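Local coordinates for signal recognition 54 kDa protein (Pyrococcus furiosus, PDB 3DM5), which belongs to the SRP54 family of signal recognition particle proteins and joins a helical bundle, a P-loop GTPase domain and a signal-peptide-binding domain, at residues 155-160 with 175-180; 234-239 with 265-270. One frame throughout, in Å; residues are numbered along the deposited sequence.

Contact 1. Residues 155-160 with 175-180; sequences HIEVFG and VDYFKS
The rings of Phe159 and Tyr177 lean on each other at a slant, their planes 44° apart and their centroids 5.6 Å from one another. Phe159 leads with one ortho-meta side: its CD1 lies 3.7 Å from Tyr177 CB, and CE1 of the same ring is nearly as close to that methylene, so the touch falls at the root of the tyrosine rather than at its hydroxyl. At the edge of the Tyr177 ring, near its plane, comes the Glu157 carboxylate, with OE2 3.2 Å from CE2 of Tyr177; the carboxylate plane stands 76° from the ring. With CG anti to the backbone N (chi1 157°) and the chain extended beyond it, Glu157 carries its acid across to the tyrosine, roughly at right angles to that side chain. Glu157 also touches Lys181, just past the helix. Val158 points the other way, onto helix 142-151, while Phe159 also touches Leu170 and Glu173 of helix 167-180. Alternating side chains of strand 157-159, at one margin of the mostly parallel sheet, thus meet helices on its two faces, as in the alpha/beta/alpha layering of a P-loop GTPase domain.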
ATOM      1  N   HIS A 155      20.433  11.925 -36.853  1.00 49.76           N
ATOM      2  CA  HIS A 155      21.381  12.723 -37.633  1.00 60.19           C
ATOM      3  C   HIS A 155      21.536  14.141 -37.083  1.00 56.30           C
ATOM      4  O   HIS A 155      22.011  15.037 -37.771  1.00 56.61           O
ATOM      5  CB  HIS A 155      20.970  12.762 -39.102  1.00 58.48           C
ATOM      6  CG  HIS A 155      20.867  11.411 -39.726  1.00 68.61           C
ATOM      7  ND1 HIS A 155      21.975  10.638 -40.005  1.00 80.30           N
ATOM      8  CD2 HIS A 155      19.792  10.687 -40.117  1.00 76.03           C
ATOM      9  CE1 HIS A 155      21.586   9.494 -40.542  1.00 88.18           C
ATOM     10  NE2 HIS A 155      20.267   9.500 -40.622  1.00 94.48           N
ATOM     11  N   ILE A 156      21.126  14.330 -35.837  1.00 48.21           N
ATOM     12  CA  ILE A 156      21.371  15.562 -35.139  1.00 49.00           C
ATOM     13  C   ILE A 156      22.835  15.609 -34.760  1.00 52.07           C
ATOM     14  O   ILE A 156      23.317  14.749 -34.022  1.00 55.15           O
ATOM     15  CB  ILE A 156      20.502  15.676 -33.882  1.00 43.69           C
ATOM     16  CG1 ILE A 156      19.029  15.705 -34.281  1.00 41.36           C
ATOM     17  CG2 ILE A 156      20.852  16.936 -33.105  1.00 47.81           C
ATOM     18  CD1 ILE A 156      18.064  15.719 -33.107  1.00 51.34           C
ATOM     19  N   GLU A 157      23.535  16.614 -35.280  1.00 51.79           N
ATOM     20  CA  GLU A 157      24.947  16.791 -34.984  1.00 50.98           C
ATOM     21  C   GLU A 157      25.247  17.019 -33.509  1.00 49.32           C
ATOM     22  O   GLU A 157      24.592  17.807 -32.834  1.00 50.30           O
ATOM     23  CB  GLU A 157      25.545  17.945 -35.797  1.00 57.59           C
ATOM     24  CG  GLU A 157      26.799  18.524 -35.162  1.00 63.38           C
ATOM     25  CD  GLU A 157      27.730  19.170 -36.165  1.00 80.71           C
ATOM     26  OE1 GLU A 157      27.236  19.657 -37.208  1.00 82.16           O
ATOM     27  OE2 GLU A 157      28.956  19.180 -35.899  1.00 80.58           O
ATOM     28  N   VAL A 158      26.272  16.323 -33.038  1.00 43.65           N
ATOM     29  CA  VAL A 158      26.784  16.491 -31.694  1.00 45.20           C
ATOM     30  C   VAL A 158      28.255  16.901 -31.780  1.00 55.38           C
ATOM     31  O   VAL A 158      29.114  16.053 -32.054  1.00 55.81           O
ATOM     32  CB  VAL A 158      26.693  15.158 -30.886  1.00 43.76           C
ATOM     33  CG1 VAL A 158      27.286  15.307 -29.496  1.00 43.44           C
ATOM     34  CG2 VAL A 158      25.276  14.686 -30.798  1.00 39.42           C
ATOM     35  N   PHE A 159      28.545  18.186 -31.545  1.00 55.63           N
ATOM     36  CA  PHE A 159      29.929  18.678 -31.470  1.00 51.99           C
ATOM     37  C   PHE A 159      30.511  18.375 -30.110  1.00 48.15           C
ATOM     38  O   PHE A 159      29.885  18.640 -29.097  1.00 56.14           O
ATOM     39  CB  PHE A 159      30.011  20.196 -31.705  1.00 54.91           C
ATOM     40  CG  PHE A 159      31.400  20.765 -31.504  1.00 59.12           C
ATOM     41  CD1 PHE A 159      32.210  21.045 -32.592  1.00 55.00           C
ATOM     42  CD2 PHE A 159      31.907  20.988 -30.224  1.00 57.55           C
ATOM     43  CE1 PHE A 159      33.487  21.545 -32.417  1.00 49.16           C
ATOM     44  CE2 PHE A 159      33.197  21.491 -30.035  1.00 55.52           C
ATOM     45  CZ  PHE A 159      33.988  21.769 -31.139  1.00 53.31           C
ATOM     46  N   GLY A 160      31.717  17.836 -30.069  1.00 49.91           N
ATOM     47  CA  GLY A 160      32.342  17.602 -28.784  1.00 46.43           C
ATOM     48  C   GLY A 160      33.831  17.428 -28.921  1.00 67.30           C
ATOM     49  O   GLY A 160      34.407  17.656 -29.990  1.00 70.13           O
ATOM     50  N   VAL A 175      29.903  26.199 -30.457  1.00 44.52           N
ATOM     51  CA  VAL A 175      28.854  27.064 -30.963  1.00 50.17           C
ATOM     52  C   VAL A 175      29.239  27.605 -32.346  1.00 54.02           C
ATOM     53  O   VAL A 175      28.423  27.633 -33.266  1.00 50.73           O
ATOM     54  CB  VAL A 175      28.561  28.205 -29.969  1.00 44.54           C
ATOM     55  CG1 VAL A 175      27.677  29.257 -30.593  1.00 38.57           C
ATOM     56  CG2 VAL A 175      27.921  27.645 -28.711  1.00 43.54           C
ATOM     57  N   ASP A 176      30.493  28.011 -32.495  1.00 50.63           N
ATOM     58  CA  ASP A 176      30.954  28.570 -33.766  1.00 52.88           C
ATOM     59  C   ASP A 176      30.933  27.522 -34.869  1.00 51.69           C
ATOM     60  O   ASP A 176      30.486  27.790 -35.988  1.00 47.37           O
ATOM     61  CB  ASP A 176      32.339  29.210 -33.604  1.00 55.75           C
ATOM     62  CG  ASP A 176      32.297  30.456 -32.719  1.00 66.35           C
ATOM     63  OD1 ASP A 176      31.188  31.025 -32.562  1.00 60.11           O
ATOM     64  OD2 ASP A 176      33.352  30.862 -32.173  1.00 63.96           O
ATOM     65  N   TYR A 177      31.386  26.319 -34.538  1.00 51.21           N
ATOM     66  CA  TYR A 177      31.332  25.208 -35.477  1.00 55.43           C
ATOM     67  C   TYR A 177      29.909  24.856 -35.911  1.00 54.97           C
ATOM     68  O   TYR A 177      29.598  24.929 -37.095  1.00 59.59           O
ATOM     69  CB  TYR A 177      32.050  23.971 -34.925  1.00 57.08           C
ATOM     70  CG  TYR A 177      32.213  22.873 -35.952  1.00 72.70           C
ATOM     71  CD1 TYR A 177      33.386  22.749 -36.687  1.00 75.05           C
ATOM     72  CD2 TYR A 177      31.191  21.960 -36.192  1.00 75.19           C
ATOM     73  CE1 TYR A 177      33.533  21.744 -37.625  1.00 81.62           C
ATOM     74  CE2 TYR A 177      31.333  20.957 -37.129  1.00 73.28           C
ATOM     75  CZ  TYR A 177      32.503  20.854 -37.842  1.00 78.56           C
ATOM     76  OH  TYR A 177      32.634  19.851 -38.775  1.00 95.37           O
ATOM     77  N   PHE A 178      29.050  24.467 -34.968  1.00 53.91           N
ATOM     78  CA  PHE A 178      27.686  24.101 -35.331  1.00 58.26           C
ATOM     79  C   PHE A 178      26.989  25.303 -36.007  1.00 59.49           C
ATOM     80  O   PHE A 178      26.138  25.121 -36.882  1.00 60.61           O
ATOM     81  CB  PHE A 178      26.886  23.535 -34.144  1.00 37.64           C
ATOM     82  N   LYS A 179      27.364  26.526 -35.627  1.00 60.01           N
ATOM     83  CA  LYS A 179      26.801  27.731 -36.252  1.00 57.66           C
ATOM     84  C   LYS A 179      27.192  27.842 -37.736  1.00 59.26           C
ATOM     85  O   LYS A 179      26.410  28.295 -38.572  1.00 56.88           O
ATOM     86  CB  LYS A 179      27.233  28.993 -35.499  1.00 54.83           C
ATOM     87  CG  LYS A 179      26.409  30.234 -35.817  1.00 57.08           C
ATOM     88  CD  LYS A 179      27.065  31.458 -35.190  1.00 58.31           C
ATOM     89  CE  LYS A 179      26.271  32.741 -35.416  1.00 67.22           C
ATOM     90  NZ  LYS A 179      25.888  32.930 -36.836  1.00 75.17           N
ATOM     91  N   SER A 180      28.404  27.410 -38.054  1.00 53.97           N
ATOM     92  CA  SER A 180      28.873  27.406 -39.428  1.00 55.34           C
ATOM     93  C   SER A 180      28.063  26.441 -40.276  1.00 63.64           C
ATOM     94  O   SER A 180      27.864  26.670 -41.469  1.00 69.66           O
ATOM     95  CB  SER A 180      30.329  26.961 -39.486  1.00 58.40           C
ATOM     96  OG  SER A 180      31.171  27.773 -38.691  1.00 89.26           O
TER

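Contact 2. Residues 234-239 with 265-270; sequences AFKEAT and TGAPIK
In the P-loop NTPase fold of this GTPase domain, helix 228-237 packs beside the turn that leads from helix 255-263 into strand 269-273, and Lys236, in the last turn of the first helix, reaches across to that turn. Its NZ gives a hydrogen bond to Thr265 O at 3.0 Å, meeting the acceptor in the carbonyl plane on a lone pair, with a C=O...donor angle of 134°. The side chain leaves the helix with CG anti to the backbone N (chi1 -175°) and stays extended to its tip, which carries NZ from the helix to the turn. Its aliphatic part is used as well: CD of Lys236 lies 4.1 Å from Thr265 CG2 and 3.8 Å from Ala267 N, so the methylenes run alongside the turn before the ammonium arrives. Helices 228-237 and 255-263 are the crossovers of successive beta-alpha-beta units, 215-221 to 242-247 and 242-247 to 269-273; Ala267 touches Ile244 of the neighbouring parallel strand 242-247, and Pro268 is joined to it by a backbone hydrogen bond. Gly266, where helical backbone angles end after helix 255-263, has positive phi (96°), and Lys236 NZ lies 3.4 Å from its CA. Thr265 also touches Tyr229, Ala232 and Leu233 of helix 228-237, while Phe235 turns to Ile244 and to Met204 of helix 198-211, its ring covered on one face by Thr239 CG2, 3.9 Å above the centre.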
ATOM      1  N   ALA A 234      18.299  30.243  -6.430  1.00 41.69           N
ATOM      2  CA  ALA A 234      19.677  30.711  -6.601  1.00 44.33           C
ATOM      3  C   ALA A 234      19.960  30.942  -8.080  1.00 50.17           C
ATOM      4  O   ALA A 234      20.487  31.978  -8.468  1.00 59.34           O
ATOM      5  CB  ALA A 234      20.690  29.750  -5.991  1.00 35.86           C
ATOM      6  N   PHE A 235      19.593  29.967  -8.902  1.00 45.28           N
ATOM      7  CA  PHE A 235      19.709  30.078 -10.344  1.00 43.38           C
ATOM      8  C   PHE A 235      18.986  31.314 -10.899  1.00 45.74           C
ATOM      9  O   PHE A 235      19.588  32.130 -11.593  1.00 45.24           O
ATOM     10  CB  PHE A 235      19.157  28.797 -10.979  1.00 37.61           C
ATOM     11  CG  PHE A 235      19.077  28.834 -12.481  1.00 31.13           C
ATOM     12  CD1 PHE A 235      20.200  28.594 -13.258  1.00 31.18           C
ATOM     13  CD2 PHE A 235      17.865  29.073 -13.112  1.00 26.62           C
ATOM     14  CE1 PHE A 235      20.118  28.611 -14.641  1.00 32.59           C
ATOM     15  CE2 PHE A 235      17.771  29.094 -14.479  1.00 35.11           C
ATOM     16  CZ  PHE A 235      18.894  28.867 -15.252  1.00 33.57           C
ATOM     17  N   LYS A 236      17.696  31.442 -10.596  1.00 40.11           N
ATOM     18  CA  LYS A 236      16.881  32.534 -11.118  1.00 44.62           C
ATOM     19  C   LYS A 236      17.458  33.905 -10.775  1.00 52.99           C
ATOM     20  O   LYS A 236      17.121  34.911 -11.407  1.00 53.04           O
ATOM     21  CB  LYS A 236      15.457  32.444 -10.571  1.00 44.53           C
ATOM     22  CG  LYS A 236      14.512  33.479 -11.149  1.00 48.64           C
ATOM     23  CD  LYS A 236      13.254  33.669 -10.293  1.00 45.76           C
ATOM     24  CE  LYS A 236      12.506  34.917 -10.756  1.00 53.37           C
ATOM     25  NZ  LYS A 236      11.148  35.069 -10.173  1.00 72.45           N
ATOM     26  N   GLU A 237      18.317  33.937  -9.763  1.00 49.44           N
ATOM     27  CA  GLU A 237      18.940  35.172  -9.313  1.00 44.68           C
ATOM     28  C   GLU A 237      20.289  35.420 -10.005  1.00 48.79           C
ATOM     29  O   GLU A 237      20.772  36.538 -10.022  1.00 55.31           O
ATOM     30  CB  GLU A 237      19.115  35.148  -7.797  1.00 40.09           C
ATOM     31  CG  GLU A 237      17.818  35.491  -6.998  1.00 45.47           C
ATOM     32  CD  GLU A 237      17.924  35.133  -5.497  1.00 60.88           C
ATOM     33  OE1 GLU A 237      18.892  34.433  -5.091  1.00 52.06           O
ATOM     34  OE2 GLU A 237      17.028  35.545  -4.725  1.00 61.04           O
ATOM     35  N   ALA A 238      20.880  34.382 -10.581  1.00 43.15           N
ATOM     36  CA  ALA A 238      22.155  34.488 -11.293  1.00 47.47           C
ATOM     37  C   ALA A 238      22.002  34.688 -12.796  1.00 39.03           C
ATOM     38  O   ALA A 238      22.978  34.640 -13.527  1.00 50.46           O
ATOM     39  CB  ALA A 238      23.033  33.245 -11.019  1.00 37.67           C
ATOM     40  N   THR A 239      20.776  34.897 -13.254  1.00 38.40           N
ATOM     41  CA  THR A 239      20.523  35.030 -14.675  1.00 38.80           C
ATOM     42  C   THR A 239      19.171  35.653 -14.950  1.00 35.53           C
ATOM     43  O   THR A 239      18.156  35.235 -14.412  1.00 50.10           O
ATOM     44  CB  THR A 239      20.596  33.690 -15.412  1.00 45.00           C
ATOM     45  OG1 THR A 239      20.131  33.878 -16.752  1.00 41.80           O
ATOM     46  CG2 THR A 239      19.721  32.648 -14.729  1.00 46.69           C
ATOM     47  N   THR A 265       8.826  30.068  -7.073  1.00 48.93           N
ATOM     48  CA  THR A 265      10.057  30.783  -7.212  1.00 43.45           C
ATOM     49  C   THR A 265       9.895  31.886  -8.256  1.00 47.13           C
ATOM     50  O   THR A 265      10.645  32.858  -8.258  1.00 47.66           O
ATOM     51  CB  THR A 265      11.112  29.795  -7.651  1.00 44.45           C
ATOM     52  OG1 THR A 265      12.153  29.721  -6.667  1.00 52.82           O
ATOM     53  CG2 THR A 265      11.619  30.143  -9.047  1.00 33.91           C
ATOM     54  N   GLY A 266       8.911  31.728  -9.142  1.00 45.12           N
ATOM     55  CA  GLY A 266       8.728  32.626 -10.268  1.00 44.08           C
ATOM     56  C   GLY A 266       9.365  32.122 -11.555  1.00 37.85           C
ATOM     57  O   GLY A 266       8.922  32.421 -12.654  1.00 42.16           O
ATOM     58  N   ALA A 267      10.412  31.334 -11.421  1.00 38.88           N
ATOM     59  CA  ALA A 267      11.083  30.815 -12.594  1.00 41.62           C
ATOM     60  C   ALA A 267      10.120  29.982 -13.434  1.00 48.57           C
ATOM     61  O   ALA A 267       9.324  29.206 -12.905  1.00 47.91           O
ATOM     62  CB  ALA A 267      12.309  30.007 -12.193  1.00 38.98           C
ATOM     63  N   PRO A 268      10.195  30.144 -14.753  1.00 51.06           N
ATOM     64  CA  PRO A 268       9.298  29.473 -15.687  1.00 37.50           C
ATOM     65  C   PRO A 268       9.711  28.025 -15.911  1.00 42.08           C
ATOM     66  O   PRO A 268      10.876  27.783 -16.262  1.00 44.90           O
ATOM     67  CB  PRO A 268       9.494  30.253 -16.991  1.00 36.28           C
ATOM     68  CG  PRO A 268      10.676  31.111 -16.786  1.00 39.23           C
ATOM     69  CD  PRO A 268      11.265  30.870 -15.441  1.00 43.47           C
ATOM     70  N   ILE A 269       8.782  27.088 -15.710  1.00 44.43           N
ATOM     71  CA  ILE A 269       9.001  25.697 -16.073  1.00 33.26           C
ATOM     72  C   ILE A 269       8.508  25.552 -17.501  1.00 39.50           C
ATOM     73  O   ILE A 269       7.325  25.801 -17.767  1.00 38.52           O
ATOM     74  CB  ILE A 269       8.197  24.741 -15.192  1.00 36.52           C
ATOM     75  CG1 ILE A 269       8.516  24.981 -13.718  1.00 42.61           C
ATOM     76  CG2 ILE A 269       8.484  23.300 -15.570  1.00 37.56           C
ATOM     77  CD1 ILE A 269       7.444  24.496 -12.809  1.00 36.14           C
ATOM     78  N   LYS A 270       9.405  25.148 -18.410  1.00 33.28           N
ATOM     79  CA  LYS A 270       9.072  25.035 -19.831  1.00 33.17           C
ATOM     80  C   LYS A 270       8.800  23.591 -20.290  1.00 42.58           C
ATOM     81  O   LYS A 270       7.960  23.353 -21.145  1.00 46.00           O
ATOM     82  CB  LYS A 270      10.173  25.658 -20.671  1.00 49.64           C
ATOM     83  CG  LYS A 270      10.621  27.016 -20.157  1.00 46.67           C
ATOM     84  CD  LYS A 270      10.198  28.136 -21.076  1.00 45.80           C
ATOM     85  CE  LYS A 270      10.718  29.498 -20.590  1.00 50.65           C
ATOM     86  NZ  LYS A 270      10.865  30.489 -21.693  1.00 42.12           N
TER

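Both contacts lie in the GTPase domain and reach the same central sheet, but at separate places, their centres about 27 Å apart and their nearest atoms about 16 Å. They share no helix or strand. Contact 1 is a surface contact at edge strand 157-159, where a strand meets a helix directly. Contact 2 is partly buried and joins the end of one helix to the turn before strand 269-273, an inner strand flanked by 242-247 and 281-283. Their chemistry differs as well: contact 1 rests on oblique aromatic contact with a carboxylate at a ring edge, whereas contact 2 turns on a lysine bonded to a main-chain carbonyl, with two buried residues beneath its methylenes.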